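Local coordinates for p-nitrophenyl phosphatase (Pho2) (Archaeoglobus fulgidus, PDB 3QGM), which probably acts as a phosphatase of the haloacid dehalogenase (HAD) family and binds a calcium ion, at residues Y78-F83 with V183-P188; R82-E87 with A118-V123. All blocks are in the same frame, centred on the assembly; numbering follows the deposited sequence.

Interactions 1 and 2 illustrate how one helix can cover several strands of a parallel sheet. Both start from helix 76-87, their ranges overlapping at Arg-82 and Phe-83; Phe-83 serves interaction 1, Ile-84 and Glu-87 interaction 2. Along the chain, 118-123 comes first and 183-188 later. The partner strands, 120-123 and 183-184, belong to the same five-stranded sheet, with strand 146-149 between them. The centres lie about 10 Å apart, and the two contacts meet where Thr-80 CG2 packs 3.9 Å from Val-122 CG1. The helix thus spans the middle and one margin of this sheet, which is separate from the six-stranded sheet bearing the metal-binding Asp-14; both contacts lie away from the calcium site.

Interaction 1: residues Y78-F83 with V183-P188; sequences YATARF and VVVGKP
With CG anti to the backbone N (chi1 179°), Phe-83 sends its ring outward from the helix to Val-183, whose CG1, likewise anti to its own N, lies over one face toward the rim. The end of the ring meets both methyls of the valine at van der Waals distance, with Phe-83 CZ 4.0 Å from Val-183 CG1. One turn back, Val-185 CG1 touches Ala-79 CB at 3.5 Å and also comes near the Thr-80 hydroxyl, while Val-185 CG2 packs 3.4 Å from Thr-80 OG1. A methyl offers that oxygen no polar partner; OG1 is hydrogen-bonded to Ala-76 O of its own helix and so is satisfied in this buried setting. Replacing Phe-83 by an alanine would probably open a gap beside both methyls of Val-183 and leave them without their aromatic cover. As in other alpha/beta domains, a helix packs on one face of a parallel sheet: here helix 76-87 meets strand 183-184, at the edge of the five-stranded sheet within this chain, and the turn after it. Ile-148 of the adjoining strand 146-149 touches Thr-80, Val-183 and Val-185, and Val-191 of helix 190-200 packs on both Phe-83 and Val-183.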
loop_
_atom_site.group_PDB
_atom_site.type_symbol
_atom_site.label_atom_id
_atom_site.label_comp_id
_atom_site.label_asym_id
_atom_site.label_seq_id
_atom_site.Cartn_x
_atom_site.Cartn_y
_atom_site.Cartn_z
ATOM N N TYR A 78 0.059 -17.768 15.500
ATOM C CA TYR A 78 -0.620 -18.299 16.725
ATOM C C TYR A 78 -1.023 -17.160 17.689
ATOM O O TYR A 78 -2.127 -17.181 18.283
ATOM C CB TYR A 78 0.320 -19.309 17.394
ATOM C CG TYR A 78 -0.028 -19.783 18.778
ATOM C CD1 TYR A 78 -0.792 -20.918 18.942
ATOM C CD2 TYR A 78 0.427 -19.116 19.930
ATOM C CE1 TYR A 78 -1.114 -21.417 20.189
ATOM C CE2 TYR A 78 0.078 -19.599 21.246
ATOM C CZ TYR A 78 -0.696 -20.761 21.330
ATOM O OH TYR A 78 -1.074 -21.338 22.524
ATOM N N ALA A 79 -0.142 -16.160 17.860
ATOM C CA ALA A 79 -0.388 -15.149 18.866
ATOM C C ALA A 79 -1.650 -14.431 18.420
ATOM O O ALA A 79 -2.526 -14.121 19.239
ATOM C CB ALA A 79 0.827 -14.158 19.029
ATOM N N THR A 80 -1.761 -14.200 17.108
ATOM C CA THR A 80 -2.829 -13.369 16.589
ATOM C C THR A 80 -4.170 -14.070 16.761
ATOM O O THR A 80 -5.162 -13.440 17.183
ATOM C CB THR A 80 -2.599 -13.033 15.095
ATOM O OG1 THR A 80 -1.445 -12.186 14.979
ATOM C CG2 THR A 80 -3.849 -12.365 14.500
ATOM N N ALA A 81 -4.178 -15.375 16.442
ATOM C CA ALA A 81 -5.376 -16.231 16.537
ATOM C C ALA A 81 -5.868 -16.323 17.977
ATOM O O ALA A 81 -7.038 -16.071 18.254
ATOM C CB ALA A 81 -5.102 -17.663 15.952
ATOM N N ARG A 82 -4.967 -16.597 18.912
ATOM C CA ARG A 82 -5.348 -16.665 20.331
ATOM C C ARG A 82 -5.794 -15.316 20.932
ATOM O O ARG A 82 -6.726 -15.281 21.734
ATOM C CB ARG A 82 -4.190 -17.230 21.159
ATOM C CG ARG A 82 -3.792 -18.612 20.739
ATOM C CD ARG A 82 -4.818 -19.696 20.961
ATOM N NE ARG A 82 -4.457 -20.873 20.147
ATOM C CZ ARG A 82 -4.870 -22.123 20.352
ATOM N NH1 ARG A 82 -5.664 -22.434 21.402
ATOM N NH2 ARG A 82 -4.450 -23.086 19.517
ATOM N N PHE A 83 -5.150 -14.225 20.533
ATOM C CA PHE A 83 -5.607 -12.893 20.902
ATOM C C PHE A 83 -7.099 -12.689 20.516
ATOM O O PHE A 83 -7.903 -12.214 21.287
ATOM C CB PHE A 83 -4.694 -11.813 20.256
ATOM C CG PHE A 83 -5.111 -10.415 20.574
ATOM C CD1 PHE A 83 -4.557 -9.739 21.650
ATOM C CD2 PHE A 83 -6.117 -9.796 19.846
ATOM C CE1 PHE A 83 -5.009 -8.435 21.992
ATOM C CE2 PHE A 83 -6.557 -8.515 20.152
ATOM C CZ PHE A 83 -6.017 -7.838 21.239
ATOM N N VAL A 183 -4.987 -3.288 16.290
ATOM C CA VAL A 183 -4.011 -4.013 17.078
ATOM C C VAL A 183 -2.994 -4.596 16.116
ATOM O O VAL A 183 -3.366 -5.231 15.150
ATOM C CB VAL A 183 -4.673 -5.177 17.851
ATOM C CG1 VAL A 183 -3.627 -5.972 18.663
ATOM C CG2 VAL A 183 -5.772 -4.640 18.779
ATOM N N VAL A 184 -1.718 -4.326 16.359
ATOM C CA VAL A 184 -0.634 -5.057 15.733
ATOM C C VAL A 184 -0.097 -6.041 16.798
ATOM O O VAL A 184 0.215 -5.627 17.922
ATOM C CB VAL A 184 0.440 -4.096 15.304
ATOM C CG1 VAL A 184 1.619 -4.856 14.659
ATOM C CG2 VAL A 184 -0.154 -2.987 14.300
ATOM N N VAL A 185 -0.013 -7.327 16.455
ATOM C CA VAL A 185 0.394 -8.375 17.406
ATOM C C VAL A 185 1.916 -8.470 17.528
ATOM O O VAL A 185 2.451 -8.444 18.658
ATOM C CB VAL A 185 -0.250 -9.706 17.030
ATOM C CG1 VAL A 185 0.147 -10.851 18.007
ATOM C CG2 VAL A 185 -1.760 -9.502 16.993
ATOM N N GLY A 186 2.611 -8.522 16.388
ATOM C CA GLY A 186 4.031 -8.893 16.347
ATOM C C GLY A 186 4.956 -7.821 16.899
ATOM O O GLY A 186 4.533 -6.687 17.129
ATOM N N LYS A 187 6.228 -8.164 17.060
ATOM C CA LYS A 187 7.246 -7.200 17.447
ATOM C C LYS A 187 7.329 -6.007 16.492
ATOM O O LYS A 187 7.348 -6.206 15.274
ATOM C CB LYS A 187 8.622 -7.870 17.530
ATOM C CG LYS A 187 8.716 -9.020 18.624
ATOM C CD LYS A 187 10.065 -9.726 18.539
ATOM C CE LYS A 187 10.208 -10.590 17.304
ATOM N NZ LYS A 187 11.562 -11.198 17.251
ATOM N N PRO A 188 7.466 -4.776 17.042
ATOM C CA PRO A 188 7.717 -4.493 18.484
ATOM C C PRO A 188 6.488 -4.305 19.382
ATOM O O PRO A 188 6.621 -3.896 20.556
ATOM C CB PRO A 188 8.548 -3.209 18.437
ATOM C CG PRO A 188 8.007 -2.484 17.233
ATOM C CD PRO A 188 7.732 -3.592 16.208
#

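Interaction 2: residues R82-E87 with A118-V123; sequences RFIARE and AEYLVV
Ile-84 and Tyr-120 run past one another in opposite directions, and the isoleucine places a methyl squarely above the aromatic ring. Its CG2 stands 3.7 Å from the centroid of the Tyr-120 ring and only 4° from the normal, a CH-pi contact centred on the face. Ring carbons all round the Tyr-120 ring are therefore at nearly the same distance from this one methyl. With CG2 anti to the backbone N and CG1 anti to the carbonyl carbon (chi1 -60°), CG2 is spent on the Tyr-120 face, while the CG1-CD1 branch skirts the ring's CD2 side before Ile-84 CD1 reaches Val-122 CG2 at 3.5 Å.

The hydroxyl end of Tyr-120 is met at the ring's edge. Tyr-120 OH donates a hydrogen bond to Glu-87 OE1, modelled at 2.4 Å, shorter than usual and of doubtful exact length; the acceptor lies in the ring plane, with the carboxylate turned 32° from it. The glutamate chain, extended beyond CG, crosses the tyrosine obliquely to reach it. Face contact and edge bond together would limit the ring's freedom to tilt or turn. The second carboxylate oxygen, OE2, forms a salt bridge with Arg-146, which would probably stabilise the charged form of Glu-87.

Segment 82-87 and strand 120-123 run nearly antiparallel, their axes 11.3 Å apart at closest approach, a helix laid on a parallel alpha/beta sheet. This second sheet is consistent with the cap domain of UmpH-like HAD phosphatases; helix 76-87 follows strand 73-75 of the other sheet and precedes strand 92-95 of this one. Strand 120-123 is flanked by 92-95 and 146-149: Val-93 of the first touches Tyr-120, and Ile-148 of the second packs on both Ile-84 and Tyr-120.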
loop_
_atom_site.group_PDB
_atom_site.type_symbol
_atom_site.label_atom_id
_atom_site.label_comp_id
_atom_site.label_asym_id
_atom_site.label_seq_id
_atom_site.Cartn_x
_atom_site.Cartn_y
_atom_site.Cartn_z
ATOM N N ARG A 82 -4.967 -16.597 18.912
ATOM C CA ARG A 82 -5.348 -16.665 20.331
ATOM C C ARG A 82 -5.794 -15.316 20.932
ATOM O O ARG A 82 -6.726 -15.281 21.734
ATOM C CB ARG A 82 -4.190 -17.230 21.159
ATOM C CG ARG A 82 -3.792 -18.612 20.739
ATOM C CD ARG A 82 -4.818 -19.696 20.961
ATOM N NE ARG A 82 -4.457 -20.873 20.147
ATOM C CZ ARG A 82 -4.870 -22.123 20.352
ATOM N NH1 ARG A 82 -5.664 -22.434 21.402
ATOM N NH2 ARG A 82 -4.450 -23.086 19.517
ATOM N N PHE A 83 -5.150 -14.225 20.533
ATOM C CA PHE A 83 -5.607 -12.893 20.902
ATOM C C PHE A 83 -7.099 -12.689 20.516
ATOM O O PHE A 83 -7.903 -12.214 21.287
ATOM C CB PHE A 83 -4.694 -11.813 20.256
ATOM C CG PHE A 83 -5.111 -10.415 20.574
ATOM C CD1 PHE A 83 -4.557 -9.739 21.650
ATOM C CD2 PHE A 83 -6.117 -9.796 19.846
ATOM C CE1 PHE A 83 -5.009 -8.435 21.992
ATOM C CE2 PHE A 83 -6.557 -8.515 20.152
ATOM C CZ PHE A 83 -6.017 -7.838 21.239
ATOM N N ILE A 84 -7.473 -13.045 19.303
ATOM C CA ILE A 84 -8.839 -12.862 18.885
ATOM C C ILE A 84 -9.820 -13.753 19.662
ATOM O O ILE A 84 -10.897 -13.313 20.078
ATOM C CB ILE A 84 -8.954 -13.076 17.374
ATOM C CG1 ILE A 84 -8.046 -12.045 16.673
ATOM C CG2 ILE A 84 -10.398 -12.968 16.946
ATOM C CD1 ILE A 84 -7.971 -12.098 15.122
ATOM N N ALA A 85 -9.445 -15.011 19.782
ATOM C CA ALA A 85 -10.273 -16.045 20.383
ATOM C C ALA A 85 -10.602 -15.705 21.847
ATOM O O ALA A 85 -11.738 -15.936 22.330
ATOM C CB ALA A 85 -9.530 -17.352 20.299
ATOM N N ARG A 86 -9.604 -15.183 22.557
ATOM C CA ARG A 86 -9.801 -14.721 23.936
ATOM C C ARG A 86 -10.770 -13.567 24.002
ATOM O O ARG A 86 -11.628 -13.510 24.861
ATOM C CB ARG A 86 -8.493 -14.278 24.535
ATOM C CG ARG A 86 -7.662 -15.439 24.855
ATOM C CD ARG A 86 -6.340 -15.000 25.278
ATOM N NE ARG A 86 -5.396 -16.100 25.246
ATOM C CZ ARG A 86 -4.089 -15.930 25.354
ATOM N NH1 ARG A 86 -3.584 -14.702 25.474
ATOM N NH2 ARG A 86 -3.288 -16.985 25.341
ATOM N N GLU A 87 -10.609 -12.644 23.065
ATOM C CA GLU A 87 -11.489 -11.513 22.967
ATOM C C GLU A 87 -12.913 -11.920 22.605
ATOM O O GLU A 87 -13.863 -11.340 23.092
ATOM C CB GLU A 87 -10.963 -10.575 21.859
ATOM C CG GLU A 87 -10.797 -9.209 22.302
ATOM C CD GLU A 87 -10.265 -8.305 21.214
ATOM O OE1 GLU A 87 -10.710 -8.378 20.051
ATOM O OE2 GLU A 87 -9.417 -7.491 21.576
ATOM N N ALA A 118 -17.505 -11.096 8.083
ATOM C CA ALA A 118 -16.512 -11.086 9.156
ATOM C C ALA A 118 -16.808 -10.079 10.251
ATOM O O ALA A 118 -17.245 -8.978 9.951
ATOM C CB ALA A 118 -15.118 -10.792 8.570
ATOM N N GLU A 119 -16.530 -10.443 11.501
ATOM C CA GLU A 119 -16.400 -9.481 12.588
ATOM C C GLU A 119 -14.957 -8.984 12.751
ATOM O O GLU A 119 -14.737 -7.953 13.356
ATOM C CB GLU A 119 -16.814 -10.078 13.930
ATOM C CG GLU A 119 -17.882 -11.153 13.861
ATOM C CD GLU A 119 -17.928 -11.951 15.163
ATOM O OE1 GLU A 119 -17.783 -11.282 16.222
ATOM O OE2 GLU A 119 -18.065 -13.201 15.121
ATOM N N TYR A 120 -13.978 -9.753 12.268
ATOM C CA TYR A 120 -12.578 -9.352 12.338
ATOM C C TYR A 120 -11.941 -9.425 10.957
ATOM O O TYR A 120 -12.138 -10.411 10.213
ATOM C CB TYR A 120 -11.780 -10.263 13.273
ATOM C CG TYR A 120 -11.984 -10.057 14.774
ATOM C CD1 TYR A 120 -13.150 -10.485 15.408
ATOM C CD2 TYR A 120 -10.997 -9.419 15.557
ATOM C CE1 TYR A 120 -13.339 -10.269 16.790
ATOM C CE2 TYR A 120 -11.188 -9.197 16.937
ATOM C CZ TYR A 120 -12.356 -9.643 17.531
ATOM O OH TYR A 120 -12.518 -9.474 18.866
ATOM N N LEU A 121 -11.154 -8.394 10.652
ATOM C CA LEU A 121 -10.229 -8.412 9.557
ATOM C C LEU A 121 -8.848 -8.744 10.108
ATOM O O LEU A 121 -8.347 -8.045 10.969
ATOM C CB LEU A 121 -10.234 -7.020 8.839
ATOM C CG LEU A 121 -9.130 -6.733 7.809
ATOM C CD1 LEU A 121 -9.144 -7.798 6.667
ATOM C CD2 LEU A 121 -9.231 -5.205 7.279
ATOM N N VAL A 122 -8.232 -9.800 9.588
ATOM C CA VAL A 122 -6.938 -10.285 10.017
ATOM C C VAL A 122 -5.953 -10.180 8.842
ATOM O O VAL A 122 -6.109 -10.818 7.815
ATOM C CB VAL A 122 -7.047 -11.740 10.540
ATOM C CG1 VAL A 122 -5.742 -12.224 11.122
ATOM C CG2 VAL A 122 -8.158 -11.815 11.590
ATOM N N VAL A 123 -4.993 -9.279 8.972
ATOM C CA VAL A 123 -4.105 -8.979 7.876
ATOM C C VAL A 123 -2.809 -9.688 8.166
ATOM O O VAL A 123 -2.221 -9.484 9.190
ATOM C CB VAL A 123 -3.900 -7.451 7.764
ATOM C CG1 VAL A 123 -2.626 -7.156 7.024
ATOM C CG2 VAL A 123 -5.123 -6.785 7.079
#